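PDB 4R38: blue-light-activated histidine kinase 2 from Erythrobacter litoralis HTCC2594, which senses blue light through a flavin-binding LOV domain, the part present here, and is a histidine kinase that transfers phosphate from ATP to histidine. Local coordinates for residues Val74-Lys79 against Val87-Tyr92; Leu105-Leu110 against Arg118-Ile123. All coordinates share one frame; numbering follows the deposited sequence.

Contact 1. Residues Val74-Lys79 against Val87-Tyr92; sequences VERLAK and VEETIY. With RBF (riboflavin), chain E.
Arg76 takes hold of Glu89 side-on, NE and NH2 each bonding a different carboxylate oxygen, a two-pronged salt bridge from helix to strand. Arg76 NE reaches Glu89 OE2 over 2.7 Å, while Arg76 NH2 reaches Glu89 OE1 over 2.9 Å. Both oxygens lie close to the guanidinium plane, yet the two flat groups are turned 47° apart, so both nitrogens meet the carboxylate out of its plane, NE from above OE2 and NH2 on the syn side of OE1. Each side chain folds to make the fit: Arg76 bends at chi3 (-64°), and Glu89 at chi2 (-69°). Two bonds, one to each oxygen, should limit rotation of the carboxylate.

Beneath this charged clasp the contact is greasy. Leu77 CD2 lies 3.7 Å from Glu89 CG, the two side chains sliding past each other in opposite directions, and the same methyl meets Val87 CG1 at 3.8 Å. The other branch, Leu77 CD1, touches Ile91 CD1, which also receives Val74 CG2 at 3.9 Å. Here the packing becomes part of the flavin pocket of this LOV domain, a member of the PAS fold. Val74 CG1 stands 3.7 Å from the ribityl O4' of riboflavin, Ala78 CB packs on C5', and Ile91 CD1 comes near O2 of the ring system.

The axes of segments 74-79 and 87-92, on helix 71-82 and strand 87-94, run nearly antiparallel and approach to 8.7 Å. The strand is an outer one of the sheet within this chain, hydrogen-bonded through its backbone to strand 100-109, and Leu77 reaches across to that neighbour by packing on Leu105.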
# COMPACT_ATOMS: atom_id res chain seq x y z
N VAL A 74 -5.37 -3.42 9.86
CA VAL A 74 -4.32 -2.41 9.81
C VAL A 74 -3.15 -2.88 10.68
O VAL A 74 -2.00 -2.77 10.27
CB VAL A 74 -4.84 -1.01 10.28
CG1 VAL A 74 -3.69 -0.05 10.52
CG2 VAL A 74 -5.79 -0.43 9.22
N GLU A 75 -3.45 -3.41 11.86
CA GLU A 75 -2.37 -3.87 12.75
C GLU A 75 -1.61 -5.10 12.19
O GLU A 75 -0.40 -5.23 12.40
CB GLU A 75 -2.87 -4.09 14.18
CG GLU A 75 -1.86 -4.71 15.14
CD GLU A 75 -0.46 -4.07 15.12
OE1 GLU A 75 -0.29 -2.87 14.75
OE2 GLU A 75 0.49 -4.79 15.48
N ARG A 76 -2.29 -5.98 11.47
CA ARG A 76 -1.58 -7.09 10.80
C ARG A 76 -0.55 -6.57 9.78
O ARG A 76 0.58 -7.05 9.70
CB ARG A 76 -2.60 -8.05 10.19
CG ARG A 76 -3.31 -8.85 11.29
CD ARG A 76 -4.10 -10.04 10.79
NE ARG A 76 -5.21 -9.64 9.94
CZ ARG A 76 -6.43 -9.30 10.36
NH1 ARG A 76 -6.72 -9.29 11.66
NH2 ARG A 76 -7.35 -8.96 9.48
N LEU A 77 -0.96 -5.57 9.00
CA LEU A 77 -0.08 -4.88 8.10
C LEU A 77 1.09 -4.22 8.80
O LEU A 77 2.22 -4.39 8.40
CB LEU A 77 -0.85 -3.85 7.29
CG LEU A 77 -1.95 -4.34 6.33
CD1 LEU A 77 -2.59 -3.15 5.59
CD2 LEU A 77 -1.46 -5.33 5.36
N ALA A 78 0.82 -3.43 9.84
CA ALA A 78 1.91 -2.78 10.56
C ALA A 78 2.88 -3.81 11.14
O ALA A 78 4.08 -3.60 11.13
CB ALA A 78 1.36 -1.89 11.67
N LYS A 79 2.35 -4.88 11.70
CA LYS A 79 3.19 -5.91 12.31
C LYS A 79 4.12 -6.54 11.26
O LYS A 79 5.32 -6.73 11.50
CB LYS A 79 2.31 -7.00 12.94
CG LYS A 79 3.07 -7.97 13.83
CD LYS A 79 2.14 -9.02 14.43
CE LYS A 79 2.90 -10.03 15.27
NZ LYS A 79 3.69 -9.39 16.37
N VAL A 87 2.86 -10.17 3.81
CA VAL A 87 1.52 -10.19 4.33
C VAL A 87 0.50 -9.98 3.22
O VAL A 87 0.76 -9.32 2.22
CB VAL A 87 1.35 -9.08 5.41
CG1 VAL A 87 1.47 -7.70 4.78
CG2 VAL A 87 0.04 -9.22 6.16
N GLU A 88 -0.69 -10.54 3.43
CA GLU A 88 -1.80 -10.40 2.52
C GLU A 88 -3.05 -10.08 3.36
O GLU A 88 -3.31 -10.76 4.35
CB GLU A 88 -1.91 -11.71 1.73
CG GLU A 88 -3.06 -11.82 0.77
CD GLU A 88 -2.86 -13.00 -0.19
OE1 GLU A 88 -2.11 -13.94 0.15
OE2 GLU A 88 -3.45 -12.98 -1.29
N GLU A 89 -3.78 -9.02 3.00
CA GLU A 89 -4.98 -8.57 3.71
C GLU A 89 -5.94 -7.92 2.72
O GLU A 89 -5.51 -7.22 1.81
CB GLU A 89 -4.66 -7.52 4.78
CG GLU A 89 -3.89 -8.00 5.99
CD GLU A 89 -4.69 -8.92 6.88
OE1 GLU A 89 -5.94 -8.77 6.95
OE2 GLU A 89 -4.07 -9.80 7.52
N THR A 90 -7.24 -8.12 2.93
CA THR A 90 -8.26 -7.35 2.21
C THR A 90 -8.77 -6.23 3.11
O THR A 90 -9.32 -6.48 4.17
CB THR A 90 -9.40 -8.26 1.78
OG1 THR A 90 -8.87 -9.33 0.98
CG2 THR A 90 -10.43 -7.48 0.96
N ILE A 91 -8.58 -4.99 2.67
CA ILE A 91 -8.78 -3.81 3.52
C ILE A 91 -9.69 -2.80 2.79
O ILE A 91 -9.63 -2.66 1.57
CB ILE A 91 -7.41 -3.19 3.89
CG1 ILE A 91 -7.54 -2.17 5.01
CG2 ILE A 91 -6.72 -2.62 2.63
CD1 ILE A 91 -6.20 -1.70 5.57
N TYR A 92 -10.56 -2.13 3.53
CA TYR A 92 -11.44 -1.13 2.94
C TYR A 92 -10.73 0.19 2.73
O TYR A 92 -10.16 0.76 3.65
CB TYR A 92 -12.68 -0.93 3.81
CG TYR A 92 -13.86 -0.33 3.05
CD1 TYR A 92 -14.68 -1.13 2.27
CD2 TYR A 92 -14.14 1.03 3.11
CE1 TYR A 92 -15.77 -0.60 1.59
CE2 TYR A 92 -15.21 1.58 2.40
CZ TYR A 92 -16.03 0.75 1.66
OH TYR A 92 -17.10 1.28 0.97
N1 RBF E . -2.67 0.37 3.02
C2 RBF E . -3.86 0.58 2.40
O2 RBF E . -4.84 0.89 3.05
N3 RBF E . -3.94 0.43 1.04
C4 RBF E . -2.85 0.17 0.28
O4 RBF E . -2.95 0.04 -0.96
C4A RBF E . -1.58 0.01 0.89
N5 RBF E . -0.44 -0.20 0.19
C5A RBF E . 0.74 -0.33 0.82
C6 RBF E . 1.95 -0.58 0.12
C7 RBF E . 3.18 -0.69 0.78
C7M RBF E . 4.42 -0.96 -0.10
C8 RBF E . 3.22 -0.59 2.17
C8M RBF E . 4.50 -0.72 3.00
C9 RBF E . 2.06 -0.36 2.86
C9A RBF E . 0.79 -0.23 2.23
N10 RBF E . -0.34 0.03 2.98
C10 RBF E . -1.56 0.15 2.32
C1' RBF E . -0.35 0.06 4.44
C2' RBF E . -0.19 1.42 5.11
O2' RBF E . 0.73 2.14 4.40
C3' RBF E . 0.29 1.21 6.55
O3' RBF E . 1.56 0.62 6.54
C4' RBF E . -0.65 0.29 7.33
O4' RBF E . -1.94 0.84 7.40
C5' RBF E . -0.13 0.07 8.75
O5' RBF E . 0.01 1.31 9.42

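Contact 2. Residues Leu105-Leu110 against Arg118-Ile123; sequences LLMGPL and RYFVGI. With RBF (riboflavin), chain E.
Leu105-Leu110 and Arg118-Ile123 pair as the two arms of an antiparallel beta hairpin in the PAS-fold sheet, against the riboflavin ring system. Backbone bonds set the register. Leu106 and Ile123 exchange N-H...O bonds in both directions, as do Gly108 and Val121, and Leu110 N continues the series to Tyr119 O at 3.0 Å. That last bond is almost straight at its hydrogen (173°), though the donor sits above the carbonyl plane. Between the hydrogen-bonded pairs, Met107 faces Gly122, and their CA atoms are only 3.9 Å apart; Gly122 has no side chain to press on Met107 CB.

Aromatic contacts gather on Phe120. One face of its ring lies over the Gly108-Pro109 peptide, and Gly108 CA makes a CH-pi contact 3.9 Å from the ring centroid. The proline ring lies alongside, with Pro109 CD 3.9 Å from Phe120 CZ. Met107 SD approaches the ring at its edge, a Met-aromatic contact.

On the face of the sheet opposite Met107, Leu106 CD1 packs against Ile123 CG1 at 3.9 Å. Toward the turn, Leu110 spreads its two methyls, CD2 onto Tyr119 CB and CD1 against Val121 CB.

The same hairpin also lines the flavin site. Leu105 CG lies anti to the backbone N (chi1 176°), with CD2 reaching C4A and C10 while CD1 stands 3.4 Å from the flavin N5. Met107 extends beyond CG across the dimethylbenzene end, where its SD atom lies 3.4 Å from riboflavin C8.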
# COMPACT_ATOMS: atom_id res chain seq x y z
N LEU A 105 -4.60 -6.42 -0.77
CA LEU A 105 -3.22 -5.98 -0.76
C LEU A 105 -2.31 -7.17 -0.47
O LEU A 105 -2.57 -7.95 0.45
CB LEU A 105 -3.07 -4.90 0.32
CG LEU A 105 -1.70 -4.30 0.62
CD1 LEU A 105 -1.12 -3.48 -0.53
CD2 LEU A 105 -1.81 -3.42 1.87
N LEU A 106 -1.26 -7.32 -1.26
CA LEU A 106 -0.20 -8.28 -1.01
C LEU A 106 1.08 -7.51 -0.97
O LEU A 106 1.43 -6.85 -1.95
CB LEU A 106 -0.09 -9.33 -2.12
CG LEU A 106 -1.30 -10.22 -2.30
CD1 LEU A 106 -2.27 -9.56 -3.26
CD2 LEU A 106 -0.83 -11.56 -2.85
N MET A 107 1.82 -7.60 0.11
CA MET A 107 3.07 -6.88 0.16
C MET A 107 4.11 -7.60 0.98
O MET A 107 3.84 -8.60 1.63
CB MET A 107 2.82 -5.46 0.71
CG MET A 107 2.48 -5.46 2.15
SD MET A 107 2.32 -3.83 2.89
CE MET A 107 2.17 -4.22 4.63
N GLY A 108 5.33 -7.11 0.87
CA GLY A 108 6.45 -7.69 1.57
C GLY A 108 7.75 -7.03 1.16
O GLY A 108 7.77 -6.09 0.37
N PRO A 109 8.85 -7.53 1.72
CA PRO A 109 10.17 -6.99 1.41
C PRO A 109 10.44 -7.06 -0.08
O PRO A 109 10.17 -8.10 -0.72
CB PRO A 109 11.12 -7.93 2.16
CG PRO A 109 10.30 -8.51 3.24
CD PRO A 109 8.92 -8.64 2.67
N LEU A 110 10.94 -5.96 -0.63
CA LEU A 110 11.40 -5.92 -2.02
C LEU A 110 12.59 -6.83 -2.24
O LEU A 110 12.73 -7.42 -3.31
CB LEU A 110 11.80 -4.48 -2.39
CG LEU A 110 12.25 -4.22 -3.82
CD1 LEU A 110 11.16 -4.58 -4.82
CD2 LEU A 110 12.64 -2.75 -3.96
N ARG A 118 15.00 -2.34 3.79
CA ARG A 118 14.69 -0.94 3.58
C ARG A 118 13.42 -0.71 2.77
O ARG A 118 12.73 0.26 2.99
CB ARG A 118 15.87 -0.29 2.88
CG ARG A 118 15.62 1.12 2.43
CD ARG A 118 16.92 1.81 2.07
NE ARG A 118 16.63 3.23 2.10
CZ ARG A 118 17.16 4.10 2.95
NH1 ARG A 118 18.14 3.76 3.80
NH2 ARG A 118 16.76 5.35 2.87
N TYR A 119 13.16 -1.57 1.80
CA TYR A 119 12.07 -1.34 0.88
C TYR A 119 11.01 -2.43 0.96
O TYR A 119 11.31 -3.61 1.12
CB TYR A 119 12.60 -1.31 -0.55
CG TYR A 119 13.63 -0.22 -0.82
CD1 TYR A 119 13.24 1.10 -1.05
CD2 TYR A 119 14.98 -0.52 -0.79
CE1 TYR A 119 14.20 2.08 -1.31
CE2 TYR A 119 15.93 0.45 -1.04
CZ TYR A 119 15.54 1.75 -1.28
OH TYR A 119 16.51 2.71 -1.52
N PHE A 120 9.77 -2.00 0.79
CA PHE A 120 8.63 -2.91 0.76
C PHE A 120 7.95 -2.66 -0.56
O PHE A 120 7.85 -1.53 -1.00
CB PHE A 120 7.67 -2.63 1.91
CG PHE A 120 7.61 -3.72 2.95
CD1 PHE A 120 6.41 -4.35 3.24
CD2 PHE A 120 8.74 -4.10 3.65
CE1 PHE A 120 6.36 -5.35 4.18
CE2 PHE A 120 8.68 -5.12 4.59
CZ PHE A 120 7.49 -5.72 4.86
N VAL A 121 7.48 -3.74 -1.18
CA VAL A 121 6.69 -3.65 -2.39
C VAL A 121 5.34 -4.25 -2.12
O VAL A 121 5.23 -5.20 -1.33
CB VAL A 121 7.37 -4.42 -3.60
CG1 VAL A 121 7.54 -5.91 -3.30
CG2 VAL A 121 6.57 -4.23 -4.89
N GLY A 122 4.32 -3.68 -2.74
CA GLY A 122 2.95 -4.13 -2.59
C GLY A 122 2.21 -4.08 -3.92
O GLY A 122 2.47 -3.20 -4.75
N ILE A 123 1.31 -5.03 -4.15
CA ILE A 123 0.35 -4.90 -5.23
C ILE A 123 -1.04 -4.80 -4.63
O ILE A 123 -1.29 -5.31 -3.53
CB ILE A 123 0.40 -6.06 -6.25
CG1 ILE A 123 0.10 -7.39 -5.55
CG2 ILE A 123 1.74 -6.05 -6.94
CD1 ILE A 123 -0.03 -8.53 -6.53
N1 RBF E . -2.67 0.37 3.02
C2 RBF E . -3.86 0.58 2.40
O2 RBF E . -4.84 0.89 3.05
N3 RBF E . -3.94 0.43 1.04
C4 RBF E . -2.85 0.17 0.28
O4 RBF E . -2.95 0.04 -0.96
C4A RBF E . -1.58 0.01 0.89
N5 RBF E . -0.44 -0.20 0.19
C5A RBF E . 0.74 -0.33 0.82
C6 RBF E . 1.95 -0.58 0.12
C7 RBF E . 3.18 -0.69 0.78
C7M RBF E . 4.42 -0.96 -0.10
C8 RBF E . 3.22 -0.59 2.17
C8M RBF E . 4.50 -0.72 3.00
C9 RBF E . 2.06 -0.36 2.86
C9A RBF E . 0.79 -0.23 2.23
N10 RBF E . -0.34 0.03 2.98
C10 RBF E . -1.56 0.15 2.32
C1' RBF E . -0.35 0.06 4.44
C2' RBF E . -0.19 1.42 5.11
O2' RBF E . 0.73 2.14 4.40
C3' RBF E . 0.29 1.21 6.55
O3' RBF E . 1.56 0.62 6.54
C4' RBF E . -0.65 0.29 7.33
O4' RBF E . -1.94 0.84 7.40
C5' RBF E . -0.13 0.07 8.75
O5' RBF E . 0.01 1.31 9.42

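Overall arrangement
From the N terminus, the chain lays down strands 25-30 and 38-41 and two short helices before helix 71-82, then turns back into strand 87-94, where contact 1 closes a loop. It continues into strand 100-109 and, after the connection 110-118, returns along strand 119-128, where contact 2 closes the second. The two loops follow in series, neither nested nor crossed. They meet where strands 87-94 and 100-109 lie side by side: Glu89 O with Leu105 N and Val87 N with Met107 O are probable hydrogen bonds. Contact 1 thus ties the helix to an outer strand, contact 2 joins the next two strands, and both touch riboflavin, contact 1 largely at its ribityl chain and contact 2 at its ring system.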